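Local atomic coordinates of beta-N-acetylhexosaminidase (Streptomyces plicatus, PDB entry 1JAK), a protein that catalyses the hydrolysis of terminal non-reducing N-acetylhexosamine residues from glycosides, as a family 20 glycoside hydrolase using substrate-assisted catalysis. Residues A[93-98]-A[150-155]; A[168-173]-A[226-231]; A[255-260]-A[285-290]; A[399-404]-A[446-451]. All coordinates share one frame; numbering follows the deposited sequence.

Contact 1: residues A[93-98]-A[150-155]; sequences GPYGDE and TIEDTP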
loop_
_atom_site.group_PDB
_atom_site.type_symbol
_atom_site.label_atom_id
_atom_site.label_comp_id
_atom_site.label_asym_id
_atom_site.label_seq_id
_atom_site.Cartn_x
_atom_site.Cartn_y
_atom_site.Cartn_z
ATOM N N GLY A 93 -0.849 -19.742 -19.203
ATOM C CA GLY A 93 -2.168 -19.840 -18.612
ATOM C C GLY A 93 -2.849 -18.490 -18.617
ATOM O O GLY A 93 -2.194 -17.475 -18.844
ATOM N N PRO A 94 -4.167 -18.441 -18.375
ATOM C CA PRO A 94 -4.927 -17.189 -18.358
ATOM C C PRO A 94 -4.853 -16.511 -16.992
ATOM O O PRO A 94 -5.881 -16.247 -16.367
ATOM C CB PRO A 94 -6.336 -17.658 -18.682
ATOM C CG PRO A 94 -6.408 -18.936 -17.908
ATOM C CD PRO A 94 -5.069 -19.597 -18.214
ATOM N N TYR A 95 -3.641 -16.226 -16.530
ATOM C CA TYR A 95 -3.484 -15.605 -15.223
ATOM C C TYR A 95 -2.803 -14.244 -15.237
ATOM O O TYR A 95 -2.594 -13.640 -14.187
ATOM C CB TYR A 95 -2.740 -16.568 -14.295
ATOM C CG TYR A 95 -3.400 -17.929 -14.230
ATOM C CD1 TYR A 95 -4.740 -18.054 -13.861
ATOM C CD2 TYR A 95 -2.702 -19.083 -14.577
ATOM C CE1 TYR A 95 -5.370 -19.296 -13.842
ATOM C CE2 TYR A 95 -3.322 -20.332 -14.562
ATOM C CZ TYR A 95 -4.656 -20.429 -14.195
ATOM O OH TYR A 95 -5.285 -21.654 -14.187
ATOM N N GLY A 96 -2.461 -13.759 -16.426
ATOM C CA GLY A 96 -1.821 -12.460 -16.532
ATOM C C GLY A 96 -0.508 -12.335 -15.783
ATOM O O GLY A 96 0.141 -13.334 -15.468
ATOM N N ASP A 97 -0.113 -11.101 -15.489
ATOM C CA ASP A 97 1.138 -10.855 -14.788
ATOM C C ASP A 97 1.046 -11.070 -13.284
ATOM O O ASP A 97 2.066 -11.250 -12.624
ATOM C CB ASP A 97 1.623 -9.423 -15.036
ATOM C CG ASP A 97 1.885 -9.136 -16.498
ATOM O OD1 ASP A 97 2.592 -9.933 -17.146
ATOM O OD2 ASP A 97 1.389 -8.103 -16.996
ATOM N N GLU A 98 -0.169 -11.067 -12.744
ATOM C CA GLU A 98 -0.336 -11.207 -11.300
ATOM C C GLU A 98 -1.228 -12.331 -10.800
ATOM O O GLU A 98 -1.316 -12.550 -9.590
ATOM C CB GLU A 98 -0.869 -9.896 -10.724
ATOM C CG GLU A 98 0.060 -8.719 -10.895
ATOM C CD GLU A 98 -0.449 -7.500 -10.164
ATOM O OE1 GLU A 98 -1.409 -6.864 -10.656
ATOM O OE2 GLU A 98 0.107 -7.193 -9.090
ATOM N N THR A 150 -9.865 -26.128 -6.177
ATOM C CA THR A 150 -9.112 -25.273 -7.076
ATOM C C THR A 150 -9.541 -23.816 -6.991
ATOM O O THR A 150 -10.730 -23.509 -6.926
ATOM C CB THR A 150 -9.275 -25.731 -8.537
ATOM O OG1 THR A 150 -8.687 -27.028 -8.702
ATOM C CG2 THR A 150 -8.604 -24.745 -9.485
ATOM N N ILE A 151 -8.552 -22.929 -6.985
ATOM C CA ILE A 151 -8.791 -21.493 -6.956
ATOM C C ILE A 151 -8.099 -20.918 -8.190
ATOM O O ILE A 151 -6.935 -21.218 -8.447
ATOM C CB ILE A 151 -8.170 -20.809 -5.699
ATOM C CG1 ILE A 151 -8.942 -21.202 -4.439
ATOM C CG2 ILE A 151 -8.181 -19.290 -5.877
ATOM C CD1 ILE A 151 -8.394 -20.575 -3.162
ATOM N N GLU A 152 -8.825 -20.121 -8.966
ATOM C CA GLU A 152 -8.258 -19.466 -10.141
ATOM C C GLU A 152 -8.485 -18.004 -9.801
ATOM O O GLU A 152 -9.621 -17.580 -9.592
ATOM C CB GLU A 152 -8.993 -19.884 -11.412
ATOM C CG GLU A 152 -8.851 -21.373 -11.695
ATOM C CD GLU A 152 -9.180 -21.740 -13.125
ATOM O OE1 GLU A 152 -8.373 -21.420 -14.025
ATOM O OE2 GLU A 152 -10.248 -22.344 -13.349
ATOM N N ASP A 153 -7.402 -17.239 -9.756
ATOM C CA ASP A 153 -7.479 -15.855 -9.307
ATOM C C ASP A 153 -6.681 -14.840 -10.133
ATOM O O ASP A 153 -5.511 -15.055 -10.433
ATOM C CB ASP A 153 -6.979 -15.864 -7.857
ATOM C CG ASP A 153 -7.528 -14.737 -7.017
ATOM O OD1 ASP A 153 -8.431 -14.006 -7.469
ATOM O OD2 ASP A 153 -7.041 -14.602 -5.872
ATOM N N THR A 154 -7.326 -13.730 -10.491
ATOM C CA THR A 154 -6.681 -12.651 -11.237
ATOM C C THR A 154 -7.222 -11.337 -10.666
ATOM O O THR A 154 -8.336 -11.300 -10.152
ATOM C CB THR A 154 -7.008 -12.706 -12.745
ATOM O OG1 THR A 154 -8.430 -12.735 -12.920
ATOM C CG2 THR A 154 -6.375 -13.942 -13.388
ATOM N N PRO A 155 -6.440 -10.248 -10.749
ATOM C CA PRO A 155 -6.859 -8.941 -10.224
ATOM C C PRO A 155 -7.761 -8.093 -11.122
ATOM O O PRO A 155 -7.637 -8.104 -12.345
ATOM C CB PRO A 155 -5.532 -8.249 -9.957
ATOM C CG PRO A 155 -4.707 -8.720 -11.113
ATOM C CD PRO A 155 -5.026 -10.209 -11.163
#
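In the mixed-sheet domain that carries the family 20 domain 2 sequence, Tyr95 in the loop between strands 86-90 and 100-105 reaches across to Glu152 on strand 145-153. Tyr95 OH donates a hydrogen bond to Glu152 OE1 at 3.1 Å; the hydroxyl comes to the anti side of the carboxylate, 32° out of its plane. Ring and carboxylate planes stand 70° apart. The same hydroxyl is also bonded to Arg101 on strand 100-105, the sheet neighbour of 145-153. Pro94, the centre of an inverse gamma turn, has its CD over one face of the Tyr95 ring, toward the rim. At the ring edge, and 3.8 Å from Tyr95 CA, sits Thr154 CG2; Thr154 OG1 takes the place between backbone N and carbonyl carbon (chi1 54°), which turns CG2 beside the backbone N. Where the strand has ended, Pro155 presents its ring to Glu98, with Pro155 CG 4.0 Å from Glu98 CB and 3.8 Å from Glu98 OE1. The other oxygen, Glu98 OE2, forms a salt bridge with Arg160.

Contact 2: residues A[168-173]-A[226-231]; sequences RHFFGV and GYYTKA. With IFG ((2R,3R,4S,5R)-2-acetamido-3,4-dihydroxy-5-hydroxymethyl-piperidine), chain F.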
loop_
_atom_site.group_PDB
_atom_site.type_symbol
_atom_site.label_atom_id
_atom_site.label_comp_id
_atom_site.label_asym_id
_atom_site.label_seq_id
_atom_site.Cartn_x
_atom_site.Cartn_y
_atom_site.Cartn_z
ATOM N N ARG A 168 5.146 12.937 9.063
ATOM C CA ARG A 168 4.570 13.422 10.321
ATOM C C ARG A 168 5.290 12.771 11.499
ATOM O O ARG A 168 5.652 13.443 12.464
ATOM C CB ARG A 168 3.061 13.169 10.333
ATOM C CG ARG A 168 2.274 14.281 9.620
ATOM C CD ARG A 168 2.933 14.732 8.304
ATOM N NE ARG A 168 2.179 15.822 7.680
ATOM C CZ ARG A 168 1.120 15.653 6.893
ATOM N NH1 ARG A 168 0.687 14.430 6.605
ATOM N NH2 ARG A 168 0.459 16.712 6.432
ATOM N N HIS A 169 5.478 11.457 11.429
ATOM C CA HIS A 169 6.279 10.749 12.419
ATOM C C HIS A 169 7.159 9.849 11.565
ATOM O O HIS A 169 6.676 9.181 10.651
ATOM C CB HIS A 169 5.448 9.909 13.393
ATOM C CG HIS A 169 4.840 10.703 14.508
ATOM N ND1 HIS A 169 3.544 11.163 14.468
ATOM C CD2 HIS A 169 5.354 11.127 15.687
ATOM C CE1 HIS A 169 3.282 11.837 15.574
ATOM N NE2 HIS A 169 4.364 11.830 16.332
ATOM N N PHE A 170 8.456 9.857 11.838
ATOM C CA PHE A 170 9.380 9.046 11.066
ATOM C C PHE A 170 9.374 7.592 11.512
ATOM O O PHE A 170 9.255 7.292 12.699
ATOM C CB PHE A 170 10.802 9.605 11.197
ATOM C CG PHE A 170 11.831 8.840 10.414
ATOM C CD1 PHE A 170 11.810 8.842 9.021
ATOM C CD2 PHE A 170 12.822 8.110 11.070
ATOM C CE1 PHE A 170 12.759 8.128 8.289
ATOM C CE2 PHE A 170 13.777 7.392 10.349
ATOM C CZ PHE A 170 13.747 7.400 8.957
ATOM N N PHE A 171 9.480 6.693 10.541
ATOM C CA PHE A 171 9.551 5.266 10.808
ATOM C C PHE A 171 10.773 4.776 10.049
ATOM O O PHE A 171 10.911 5.033 8.854
ATOM C CB PHE A 171 8.276 4.558 10.336
ATOM C CG PHE A 171 7.071 4.896 11.163
ATOM C CD1 PHE A 171 6.293 6.013 10.866
ATOM C CD2 PHE A 171 6.755 4.139 12.289
ATOM C CE1 PHE A 171 5.219 6.373 11.685
ATOM C CE2 PHE A 171 5.684 4.492 13.114
ATOM C CZ PHE A 171 4.915 5.612 12.811
ATOM N N GLY A 172 11.668 4.097 10.760
ATOM C CA GLY A 172 12.891 3.604 10.152
ATOM C C GLY A 172 12.702 2.463 9.176
ATOM O O GLY A 172 11.602 1.933 9.021
ATOM N N VAL A 173 13.792 2.075 8.522
ATOM C CA VAL A 173 13.753 0.992 7.549
ATOM C C VAL A 173 13.056 -0.257 8.083
ATOM O O VAL A 173 12.160 -0.791 7.432
ATOM C CB VAL A 173 15.179 0.613 7.084
ATOM C CG1 VAL A 173 15.141 -0.646 6.225
ATOM C CG2 VAL A 173 15.780 1.764 6.286
ATOM N N GLY A 226 14.388 12.025 11.788
ATOM C CA GLY A 226 15.059 10.972 11.053
ATOM C C GLY A 226 14.883 11.116 9.555
ATOM O O GLY A 226 14.102 11.941 9.088
ATOM N N TYR A 227 15.629 10.324 8.796
ATOM C CA TYR A 227 15.522 10.346 7.342
ATOM C C TYR A 227 16.267 9.143 6.806
ATOM O O TYR A 227 17.034 8.508 7.534
ATOM C CB TYR A 227 16.115 11.637 6.758
ATOM C CG TYR A 227 17.603 11.805 6.979
ATOM C CD1 TYR A 227 18.532 11.230 6.108
ATOM C CD2 TYR A 227 18.080 12.519 8.078
ATOM C CE1 TYR A 227 19.905 11.361 6.332
ATOM C CE2 TYR A 227 19.445 12.656 8.310
ATOM C CZ TYR A 227 20.350 12.076 7.437
ATOM O OH TYR A 227 21.699 12.209 7.682
ATOM N N TYR A 228 16.031 8.822 5.541
ATOM C CA TYR A 228 16.706 7.696 4.921
ATOM C C TYR A 228 17.878 8.170 4.096
ATOM O O TYR A 228 17.767 9.139 3.350
ATOM C CB TYR A 228 15.784 6.938 3.967
ATOM C CG TYR A 228 14.459 6.551 4.550
ATOM C CD1 TYR A 228 14.382 5.757 5.689
ATOM C CD2 TYR A 228 13.272 6.989 3.963
ATOM C CE1 TYR A 228 13.155 5.408 6.232
ATOM C CE2 TYR A 228 12.042 6.647 4.500
ATOM C CZ TYR A 228 11.990 5.861 5.634
ATOM O OH TYR A 228 10.773 5.554 6.184
ATOM N N THR A 229 19.002 7.480 4.235
ATOM C CA THR A 229 20.160 7.779 3.414
ATOM C C THR A 229 19.762 7.146 2.084
ATOM O O THR A 229 18.781 6.400 2.022
ATOM C CB THR A 229 21.418 7.054 3.918
ATOM O OG1 THR A 229 21.139 5.653 4.040
ATOM C CG2 THR A 229 21.855 7.602 5.262
ATOM N N LYS A 230 20.506 7.433 1.022
ATOM C CA LYS A 230 20.211 6.843 -0.279
ATOM C C LYS A 230 20.244 5.319 -0.140
ATOM O O LYS A 230 19.398 4.617 -0.694
ATOM C CB LYS A 230 21.263 7.266 -1.304
ATOM C CG LYS A 230 21.476 8.760 -1.436
ATOM C CD LYS A 230 20.438 9.400 -2.319
ATOM C CE LYS A 230 20.874 10.795 -2.744
ATOM N NZ LYS A 230 19.838 11.440 -3.589
ATOM N N ALA A 231 21.227 4.817 0.606
ATOM C CA ALA A 231 21.373 3.377 0.810
ATOM C C ALA A 231 20.160 2.776 1.511
ATOM O O ALA A 231 19.668 1.719 1.116
ATOM C CB ALA A 231 22.635 3.087 1.620
HETATM N N1 IFG F . -4.953 15.747 4.227
HETATM C C2 IFG F . -3.510 15.853 3.889
HETATM C C3 IFG F . -2.562 14.809 4.608
HETATM C C4 IFG F . -2.949 14.524 6.074
HETATM C C5 IFG F . -4.433 14.152 6.121
HETATM C C6 IFG F . -4.975 13.787 7.499
HETATM C C7 IFG F . -3.902 14.693 1.754
HETATM C C8 IFG F . -3.758 14.464 0.271
HETATM C C9 IFG F . -5.339 15.256 5.559
HETATM N N2 IFG F . -3.337 15.742 2.423
HETATM O O7 IFG F . -4.584 13.882 2.365
HETATM O O3 IFG F . -1.221 15.278 4.554
HETATM O O4 IFG F . -2.741 15.709 6.841
HETATM O O6 IFG F . -6.151 12.992 7.399
#
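Aromatic contacts join Phe170 to Gly226 and Tyr228. The Phe170 ring, swung away from its own backbone N (chi1 -179°), lies against the chain at Gly226: Gly226 CA makes a CH-pi contact 3.9 Å from the ring centroid, and Tyr227 N sits over the same face, toward the rim. The backbone angles at Gly226 call for glycine, and the lack of a side chain lets the Phe170 ring lie directly on the chain. Against Tyr228 the ring is oblique, planes 48° apart and centroids 5.0 Å from each other, with Phe170 CZ 3.4 Å from Tyr228 CE1. A single hydrogen bond crosses between the segments: Tyr228 OH donates to Phe171 O at 2.7 Å, almost in line with the carbonyl. Beyond it, Val173 CG2 adds an apolar touch to Tyr228 CD1. Ligand binding falls to Arg168 at the far end, whose NH1 and NH2 each give a 2.9 Å hydrogen bond to O3 of the inhibitor; Asp165 and Asp197 hold the guanidinium by salt bridges. In the catalytic barrel, segment 168-173 leads from strand 159-165 into helix 173-184, and the contact sets that turn against the start of helix 230-242, where Val173 and Tyr228 both meet Ile236.

Contact 3: residues A[255-260]-A[285-290]; sequences GHTNAA and SSLCVD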
loop_
_atom_site.group_PDB
_atom_site.type_symbol
_atom_site.label_atom_id
_atom_site.label_comp_id
_atom_site.label_asym_id
_atom_site.label_seq_id
_atom_site.Cartn_x
_atom_site.Cartn_y
_atom_site.Cartn_z
ATOM N N GLY A 255 2.791 22.839 -1.977
ATOM C CA GLY A 255 2.373 22.933 -0.588
ATOM C C GLY A 255 3.020 21.829 0.231
ATOM O O GLY A 255 3.721 20.985 -0.327
ATOM N N HIS A 256 2.793 21.830 1.545
ATOM C CA HIS A 256 3.369 20.811 2.429
ATOM C C HIS A 256 4.877 20.739 2.272
ATOM O O HIS A 256 5.470 19.654 2.270
ATOM C CB HIS A 256 2.743 19.451 2.114
ATOM C CG HIS A 256 1.353 19.303 2.642
ATOM N ND1 HIS A 256 1.089 19.057 3.972
ATOM C CD2 HIS A 256 0.149 19.413 2.032
ATOM C CE1 HIS A 256 -0.218 19.024 4.161
ATOM N NE2 HIS A 256 -0.812 19.238 2.999
ATOM N N THR A 257 5.495 21.909 2.182
ATOM C CA THR A 257 6.930 22.017 1.970
ATOM C C THR A 257 7.710 22.703 3.089
ATOM O O THR A 257 8.854 23.099 2.880
ATOM C CB THR A 257 7.202 22.793 0.666
ATOM O OG1 THR A 257 6.334 23.939 0.612
ATOM C CG2 THR A 257 6.942 21.919 -0.548
ATOM N N ASN A 258 7.128 22.840 4.276
ATOM C CA ASN A 258 7.858 23.538 5.328
ATOM C C ASN A 258 9.223 22.958 5.685
ATOM O O ASN A 258 10.149 23.710 5.974
ATOM C CB ASN A 258 7.040 23.647 6.614
ATOM C CG ASN A 258 7.676 24.607 7.606
ATOM O OD1 ASN A 258 7.631 25.821 7.419
ATOM N ND2 ASN A 258 8.300 24.064 8.649
ATOM N N ALA A 259 9.362 21.636 5.680
ATOM C CA ALA A 259 10.651 21.045 6.037
ATOM C C ALA A 259 11.751 21.565 5.115
ATOM O O ALA A 259 12.857 21.862 5.564
ATOM C CB ALA A 259 10.581 19.523 5.975
ATOM N N ALA A 260 11.443 21.683 3.829
ATOM C CA ALA A 260 12.415 22.189 2.864
ATOM C C ALA A 260 12.623 23.686 3.068
ATOM O O ALA A 260 13.757 24.173 3.081
ATOM C CB ALA A 260 11.935 21.920 1.440
ATOM N N SER A 285 2.016 26.227 4.208
ATOM C CA SER A 285 3.314 26.364 3.557
ATOM C C SER A 285 3.246 26.408 2.036
ATOM O O SER A 285 2.331 25.859 1.427
ATOM C CB SER A 285 4.216 25.204 3.975
ATOM O OG SER A 285 3.598 23.974 3.642
ATOM N N SER A 286 4.230 27.059 1.426
ATOM C CA SER A 286 4.280 27.138 -0.027
ATOM C C SER A 286 5.654 27.497 -0.574
ATOM O O SER A 286 6.343 28.364 -0.035
ATOM C CB SER A 286 3.271 28.165 -0.550
ATOM O OG SER A 286 3.351 28.257 -1.967
ATOM N N LEU A 287 6.059 26.811 -1.638
ATOM C CA LEU A 287 7.322 27.137 -2.279
ATOM C C LEU A 287 7.015 28.484 -2.919
ATOM O O LEU A 287 5.843 28.814 -3.125
ATOM C CB LEU A 287 7.655 26.119 -3.369
ATOM C CG LEU A 287 7.935 24.692 -2.897
ATOM C CD1 LEU A 287 8.229 23.803 -4.100
ATOM C CD2 LEU A 287 9.111 24.703 -1.936
ATOM N N CYS A 288 8.041 29.267 -3.232
ATOM C CA CYS A 288 7.786 30.562 -3.845
ATOM C C CYS A 288 7.753 30.407 -5.364
ATOM O O CYS A 288 8.789 30.303 -6.019
ATOM C CB CYS A 288 8.840 31.590 -3.419
ATOM S SG CYS A 288 8.175 33.268 -3.657
ATOM N N VAL A 289 6.542 30.380 -5.912
ATOM C CA VAL A 289 6.338 30.194 -7.343
ATOM C C VAL A 289 7.027 31.233 -8.222
ATOM O O VAL A 289 7.450 30.917 -9.333
ATOM C CB VAL A 289 4.824 30.161 -7.679
ATOM C CG1 VAL A 289 4.613 30.013 -9.180
ATOM C CG2 VAL A 289 4.164 28.996 -6.951
ATOM N N ASP A 290 7.157 32.460 -7.722
ATOM C CA ASP A 290 7.781 33.535 -8.494
ATOM C C ASP A 290 9.302 33.628 -8.408
ATOM O O ASP A 290 9.881 34.613 -8.863
ATOM C CB ASP A 290 7.194 34.890 -8.089
ATOM C CG ASP A 290 5.705 34.975 -8.324
ATOM O OD1 ASP A 290 5.242 34.552 -9.404
ATOM O OD2 ASP A 290 4.994 35.480 -7.428
HETATM O O HOH W 1 0.663 23.845 2.140
#
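A water bridges the two segments, accepting from His256 N at 3.0 Å and donating to Ser285 O at 2.7 Å. Ser285 O also receives a CA-H...O contact from Gly255 CA, 3.6 Å away. Beside this bridge Ser285 OG, turned in between its own backbone N and carbonyl carbon (chi1 58°), lies 3.1 Å from His256 N and 3.2 Å from Thr257 N; it is hydrogen-bonded to Asp198, which also takes the N-H of Asn258. Apolar packing follows: Thr257 and Leu287 cross at about a right angle, with Thr257 CB and CG2 each 3.8 Å from Leu287 CD2. Thr257 OG1 is bonded back to Pro254 O. With an alanine here, the methyl against Leu287 and the hydroxyl would go, which would probably open a gap beside the leucine and cost Pro254 O a partner. Thr257 holds the N-cap position of helix 258-263, though its side chain makes no capping bond. The disulfide Cys269-Cys288 ties the partner loop further along. The imidazole of His256 reaches the inhibitor pocket, hydrogen-bonded through ND1 to Asp197 and through NE2 to Glu320. Polar links to backbone and ring are consistent with a histidine kept in a fixed orientation at the pocket wall.

Contact 4: residues A[399-404]-A[446-451]; sequences YLDMKY and PLWTET. With IFG ((2R,3R,4S,5R)-2-acetamido-3,4-dihydroxy-5-hydroxymethyl-piperidine), chain F.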
loop_
_atom_site.group_PDB
_atom_site.type_symbol
_atom_site.label_atom_id
_atom_site.label_comp_id
_atom_site.label_asym_id
_atom_site.label_seq_id
_atom_site.Cartn_x
_atom_site.Cartn_y
_atom_site.Cartn_z
ATOM N N TYR A 399 -8.950 6.353 4.087
ATOM C CA TYR A 399 -7.914 7.027 4.863
ATOM C C TYR A 399 -7.869 6.282 6.196
ATOM O O TYR A 399 -8.768 6.420 7.031
ATOM C CB TYR A 399 -8.280 8.504 5.058
ATOM C CG TYR A 399 -7.680 9.411 4.007
ATOM C CD1 TYR A 399 -7.546 8.987 2.682
ATOM C CD2 TYR A 399 -7.225 10.688 4.338
ATOM C CE1 TYR A 399 -6.967 9.807 1.718
ATOM C CE2 TYR A 399 -6.644 11.519 3.380
ATOM C CZ TYR A 399 -6.515 11.067 2.074
ATOM O OH TYR A 399 -5.907 11.856 1.130
ATOM N N LEU A 400 -6.826 5.477 6.385
ATOM C CA LEU A 400 -6.696 4.665 7.590
ATOM C C LEU A 400 -6.423 5.427 8.884
ATOM O O LEU A 400 -6.474 4.844 9.965
ATOM C CB LEU A 400 -5.625 3.591 7.367
ATOM C CG LEU A 400 -5.915 2.682 6.165
ATOM C CD1 LEU A 400 -4.696 1.822 5.865
ATOM C CD2 LEU A 400 -7.135 1.800 6.450
ATOM N N ASP A 401 -6.131 6.721 8.778
ATOM C CA ASP A 401 -5.889 7.535 9.965
ATOM C C ASP A 401 -7.203 8.086 10.512
ATOM O O ASP A 401 -7.227 8.681 11.588
ATOM C CB ASP A 401 -4.951 8.701 9.635
ATOM C CG ASP A 401 -5.551 9.663 8.624
ATOM O OD1 ASP A 401 -6.041 9.194 7.578
ATOM O OD2 ASP A 401 -5.527 10.887 8.868
ATOM N N MET A 402 -8.297 7.894 9.781
ATOM C CA MET A 402 -9.583 8.416 10.237
ATOM C C MET A 402 -10.198 7.545 11.329
ATOM O O MET A 402 -10.189 6.317 11.245
ATOM C CB MET A 402 -10.557 8.552 9.060
ATOM C CG MET A 402 -11.431 9.808 9.121
ATOM S SD MET A 402 -10.470 11.349 9.107
ATOM C CE MET A 402 -9.639 11.218 7.515
ATOM N N LYS A 403 -10.719 8.191 12.367
ATOM C CA LYS A 403 -11.338 7.482 13.481
ATOM C C LYS A 403 -12.515 6.613 13.054
ATOM O O LYS A 403 -13.251 6.954 12.127
ATOM C CB LYS A 403 -11.826 8.478 14.536
ATOM C CG LYS A 403 -10.715 9.223 15.254
ATOM C CD LYS A 403 -11.293 10.153 16.313
ATOM C CE LYS A 403 -10.194 10.911 17.043
ATOM N NZ LYS A 403 -10.759 11.811 18.089
ATOM N N TYR A 404 -12.691 5.492 13.750
ATOM C CA TYR A 404 -13.790 4.571 13.480
ATOM C C TYR A 404 -15.074 5.172 14.043
ATOM O O TYR A 404 -16.144 5.079 13.434
ATOM C CB TYR A 404 -13.542 3.235 14.172
ATOM C CG TYR A 404 -12.276 2.537 13.752
ATOM C CD1 TYR A 404 -12.210 1.834 12.550
ATOM C CD2 TYR A 404 -11.150 2.552 14.573
ATOM C CE1 TYR A 404 -11.054 1.155 12.179
ATOM C CE2 TYR A 404 -9.988 1.880 14.213
ATOM C CZ TYR A 404 -9.948 1.180 13.018
ATOM O OH TYR A 404 -8.818 0.479 12.673
ATOM N N PRO A 446 -4.333 5.180 2.205
ATOM C CA PRO A 446 -3.270 5.970 2.841
ATOM C C PRO A 446 -3.343 5.960 4.362
ATOM O O PRO A 446 -4.429 6.027 4.938
ATOM C CB PRO A 446 -3.500 7.385 2.297
ATOM C CG PRO A 446 -4.359 7.175 1.062
ATOM C CD PRO A 446 -5.268 6.061 1.489
ATOM N N LEU A 447 -2.183 5.877 5.005
ATOM C CA LEU A 447 -2.117 5.914 6.460
ATOM C C LEU A 447 -1.274 7.124 6.850
ATOM O O LEU A 447 -0.042 7.088 6.787
ATOM C CB LEU A 447 -1.492 4.629 7.025
ATOM C CG LEU A 447 -1.367 4.563 8.557
ATOM C CD1 LEU A 447 -2.715 4.851 9.217
ATOM C CD2 LEU A 447 -0.858 3.179 8.965
ATOM N N TRP A 448 -1.955 8.204 7.227
ATOM C CA TRP A 448 -1.298 9.437 7.642
ATOM C C TRP A 448 -0.869 9.293 9.097
ATOM O O TRP A 448 -1.532 8.611 9.879
ATOM C CB TRP A 448 -2.256 10.612 7.454
ATOM C CG TRP A 448 -2.651 10.766 6.015
ATOM C CD1 TRP A 448 -3.829 10.386 5.435
ATOM C CD2 TRP A 448 -1.837 11.294 4.962
ATOM N NE1 TRP A 448 -3.797 10.645 4.083
ATOM C CE2 TRP A 448 -2.586 11.203 3.768
ATOM C CE3 TRP A 448 -0.546 11.836 4.914
ATOM C CZ2 TRP A 448 -2.086 11.637 2.534
ATOM C CZ3 TRP A 448 -0.048 12.270 3.687
ATOM C CH2 TRP A 448 -0.820 12.167 2.514
ATOM N N THR A 449 0.227 9.942 9.477
ATOM C CA THR A 449 0.716 9.753 10.836
ATOM C C THR A 449 0.778 10.918 11.820
ATOM O O THR A 449 1.592 10.901 12.742
ATOM C CB THR A 449 2.096 9.054 10.800
ATOM O OG1 THR A 449 3.008 9.808 9.992
ATOM C CG2 THR A 449 1.955 7.657 10.207
ATOM N N GLU A 450 -0.081 11.918 11.654
ATOM C CA GLU A 450 -0.085 13.026 12.604
ATOM C C GLU A 450 -0.247 12.510 14.033
ATOM O O GLU A 450 0.331 13.065 14.968
ATOM C CB GLU A 450 -1.240 13.997 12.325
ATOM C CG GLU A 450 -0.966 15.033 11.254
ATOM C CD GLU A 450 -1.387 14.592 9.868
ATOM O OE1 GLU A 450 -1.583 13.378 9.646
ATOM O OE2 GLU A 450 -1.512 15.473 8.994
ATOM N N THR A 451 -1.034 11.445 14.193
ATOM C CA THR A 451 -1.328 10.889 15.516
ATOM C C THR A 451 -0.692 9.542 15.858
ATOM O O THR A 451 -0.918 9.016 16.949
ATOM C CB THR A 451 -2.855 10.708 15.705
ATOM O OG1 THR A 451 -3.305 9.587 14.927
ATOM C CG2 THR A 451 -3.602 11.955 15.252
HETATM N N1 IFG F . -4.953 15.747 4.227
HETATM C C2 IFG F . -3.510 15.853 3.889
HETATM C C3 IFG F . -2.562 14.809 4.608
HETATM C C4 IFG F . -2.949 14.524 6.074
HETATM C C5 IFG F . -4.433 14.152 6.121
HETATM C C6 IFG F . -4.975 13.787 7.499
HETATM C C7 IFG F . -3.902 14.693 1.754
HETATM C C8 IFG F . -3.758 14.464 0.271
HETATM C C9 IFG F . -5.339 15.256 5.559
HETATM N N2 IFG F . -3.337 15.742 2.423
HETATM O O7 IFG F . -4.584 13.882 2.365
HETATM O O3 IFG F . -1.221 15.278 4.554
HETATM O O4 IFG F . -2.741 15.709 6.841
HETATM O O6 IFG F . -6.151 12.992 7.399
HETATM O O HOH W 2 -3.589 11.713 10.626
#
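Trp448 and Tyr399 meet at the C-terminal end of strand 440-447 in the (beta/alpha)8 barrel, where the indole underlies the inhibitor's ring and the tyrosine reaches its acetamido oxygen. Ligand C3 lies 3.4 Å above the indole plane, over the centre. Around it, Tyr399 OH donates to ligand O7 at 2.7 Å. Ligand O6 donates to Asp401 OD2 at 2.6 Å, and ligand O4 makes a very short 2.5 Å bond to Glu450 OE2. A water links the two carboxylates, donating to Asp401 OD2 and to Glu450 OE1. Behind this shell, Trp448 NE1 sits over one face of the Tyr399 ring, 3.1 Å from Tyr399 CE2, the planes oblique at 50°. Asp401, its carboxyl group tucked between backbone N and carbonyl carbon (chi1 63°), brings OD1 to the indole edge, 3.3 Å from Trp448 CD1. With an alanine at Trp448 the indole face is gone, and the ligand ring is likely to lose its support while the Tyr399 ring is freed to shift. A type I turn from Tyr399 to Met402 carries Tyr399 and Asp401. The strand end is tied to this turn by Leu400 N donating to Pro446 O at 2.9 Å, with an N-H...O angle of 151°.

Followed from the N terminus, the four contacts come in series, none nested and none crossing. Contact 1 closes a 51-residue excursion inside the mixed-sheet domain, on the opposite side of the chain's centre from the others, whose nearest atoms are about 17 Å away or more. The remaining three lie in the catalytic barrel. Contact 2 brings the loop after strand 159-165 to the start of helix 230-242; contact 3 closes a shorter loop after strand 246-250; contact 4 joins the loop after strand 389-392 to the end of strand 440-447. They converge on the inhibitor: Arg168 of contact 2 packs on His256 of contact 3, and His169 probably hydrogen-bonds Thr449 of contact 4.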